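Local coordinates for protein probable M18-family aminopeptidase 1 (Thermotoga maritima, PDB 2GLF) that probably acts as a metal-dependent aminopeptidase of the M18 family, removing amino acids from the N-terminal ends of peptides, at residues A[92-97]-A[277-282]. Numbering follows the deposited sequence.
With MN (manganese (II) ion), chain E; MN (manganese (II) ion), chain F.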
# COMPACT_ATOMS: atom_id res chain seq x y z
N HIS A 92 -1.10 -43.57 -15.95
CA HIS A 92 0.23 -43.05 -16.24
C HIS A 92 1.21 -43.53 -15.18
O HIS A 92 0.86 -43.70 -14.01
CB HIS A 92 0.21 -41.51 -16.34
CG HIS A 92 -0.02 -40.80 -15.05
ND1 HIS A 92 1.01 -40.40 -14.22
CD2 HIS A 92 -1.16 -40.33 -14.48
CE1 HIS A 92 0.52 -39.71 -13.20
NE2 HIS A 92 -0.79 -39.65 -13.33
N ILE A 93 2.45 -43.77 -15.59
CA ILE A 93 3.45 -44.27 -14.67
C ILE A 93 4.55 -43.27 -14.36
O ILE A 93 5.54 -43.62 -13.72
CB ILE A 93 4.05 -45.60 -15.17
CG1 ILE A 93 4.56 -45.45 -16.60
CG2 ILE A 93 3.01 -46.70 -15.11
CD1 ILE A 93 5.18 -46.71 -17.15
N ASP A 94 4.40 -42.03 -14.81
CA ASP A 94 5.40 -41.02 -14.50
C ASP A 94 4.90 -40.29 -13.24
O ASP A 94 3.69 -40.20 -13.02
CB ASP A 94 5.56 -40.02 -15.65
CG ASP A 94 4.29 -39.25 -15.93
OD1 ASP A 94 4.37 -38.01 -16.07
OD2 ASP A 94 3.21 -39.89 -16.02
N SER A 95 5.81 -39.80 -12.42
CA SER A 95 5.44 -39.09 -11.19
C SER A 95 6.32 -37.88 -10.94
O SER A 95 7.48 -37.86 -11.35
CB SER A 95 5.55 -40.02 -9.98
OG SER A 95 4.54 -41.01 -9.99
N PRO A 96 5.78 -36.85 -10.28
CA PRO A 96 6.62 -35.68 -10.02
C PRO A 96 7.96 -36.14 -9.43
O PRO A 96 8.01 -37.07 -8.62
CB PRO A 96 5.77 -34.86 -9.06
CG PRO A 96 4.38 -35.09 -9.60
CD PRO A 96 4.38 -36.59 -9.86
N ARG A 97 9.03 -35.50 -9.86
CA ARG A 97 10.37 -35.85 -9.41
C ARG A 97 11.32 -34.69 -9.67
O ARG A 97 10.90 -33.55 -9.86
CB ARG A 97 10.85 -37.07 -10.20
CG ARG A 97 10.75 -36.87 -11.72
CD ARG A 97 11.12 -38.12 -12.48
NE ARG A 97 10.24 -38.37 -13.62
CZ ARG A 97 10.38 -37.82 -14.83
NH1 ARG A 97 11.37 -36.97 -15.07
NH2 ARG A 97 9.52 -38.13 -15.79
N LYS A 277 4.86 -39.07 -19.12
CA LYS A 277 4.66 -37.66 -19.47
C LYS A 277 3.30 -37.03 -19.14
O LYS A 277 3.05 -35.89 -19.51
CB LYS A 277 4.93 -37.44 -20.97
CG LYS A 277 6.37 -37.07 -21.33
CD LYS A 277 7.36 -38.06 -20.76
CE LYS A 277 8.78 -37.82 -21.26
NZ LYS A 277 9.36 -36.55 -20.76
N GLU A 278 2.42 -37.74 -18.44
CA GLU A 278 1.12 -37.14 -18.12
C GLU A 278 1.30 -35.95 -17.18
O GLU A 278 0.64 -34.92 -17.36
CB GLU A 278 0.19 -38.16 -17.46
CG GLU A 278 -0.10 -37.87 -15.99
CD GLU A 278 -1.18 -36.83 -15.78
OE1 GLU A 278 -1.39 -36.42 -14.62
OE2 GLU A 278 -1.83 -36.44 -16.77
N GLU A 279 2.18 -36.10 -16.19
CA GLU A 279 2.44 -35.05 -15.21
C GLU A 279 2.95 -33.74 -15.82
O GLU A 279 3.17 -32.78 -15.09
CB GLU A 279 3.45 -35.54 -14.16
CG GLU A 279 2.94 -36.61 -13.19
CD GLU A 279 1.81 -36.13 -12.29
OE1 GLU A 279 1.49 -34.94 -12.29
OE2 GLU A 279 1.24 -36.97 -11.57
N ILE A 280 3.18 -33.71 -17.13
CA ILE A 280 3.64 -32.47 -17.78
C ILE A 280 2.77 -32.09 -18.97
O ILE A 280 3.13 -31.22 -19.76
CB ILE A 280 5.14 -32.56 -18.24
CG1 ILE A 280 5.39 -33.76 -19.14
CG2 ILE A 280 6.05 -32.60 -17.03
CD1 ILE A 280 4.96 -33.57 -20.60
N GLY A 281 1.61 -32.75 -19.10
CA GLY A 281 0.71 -32.46 -20.20
C GLY A 281 0.52 -33.57 -21.21
O GLY A 281 -0.39 -33.50 -22.03
N SER A 282 1.38 -34.58 -21.16
CA SER A 282 1.33 -35.74 -22.07
C SER A 282 1.91 -35.50 -23.46
O SER A 282 1.41 -36.01 -24.46
CB SER A 282 -0.11 -36.26 -22.20
OG SER A 282 -0.60 -36.73 -20.95
MN MN E . -2.36 -38.51 -11.86
MN MN F . -0.39 -36.03 -10.78
O HOH W 1 -3.78 -37.81 -10.10
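Asp94 lays its carboxylate over the backbone of the 3-10 turn 278-279, where OD1 accepts the backbone N-H of Glu279 at 2.9 Å through its syn lone pair; Tyr119 OH is a second partner of that oxygen. With CG set between its own backbone N and carbonyl carbon (chi1 62°), the carboxylate also brings OD2 within 2.9 Å of His92 ND1, a weak bond, and a further weak one runs from ND1 to Asp94 O, which lies in the ring plane. His92 suits this place because its other nitrogen, NE2, binds one manganese ion at 2.4 Å, and Asp94 is thus a second-shell residue. The two loops follow neighbouring parallel strands, 87-92 and 270-275, of the central sheet and each supply a ligand to the two-metal centre of this M18-family protein, consistent with a metallopeptidase. The Glu279 carboxylate binds the second manganese through OE2 at 2.0 Å, with OE1 a longer second ligand, while Asp249 bridges both ions, Asp326 joining the first set and His425 the second. With an alanine at position 94, the Glu279 N-H would probably lose this acceptor and the His92 ring one of its holds. Pro96 sets CD against the Glu279 carboxylate carbon CD at 3.6 Å.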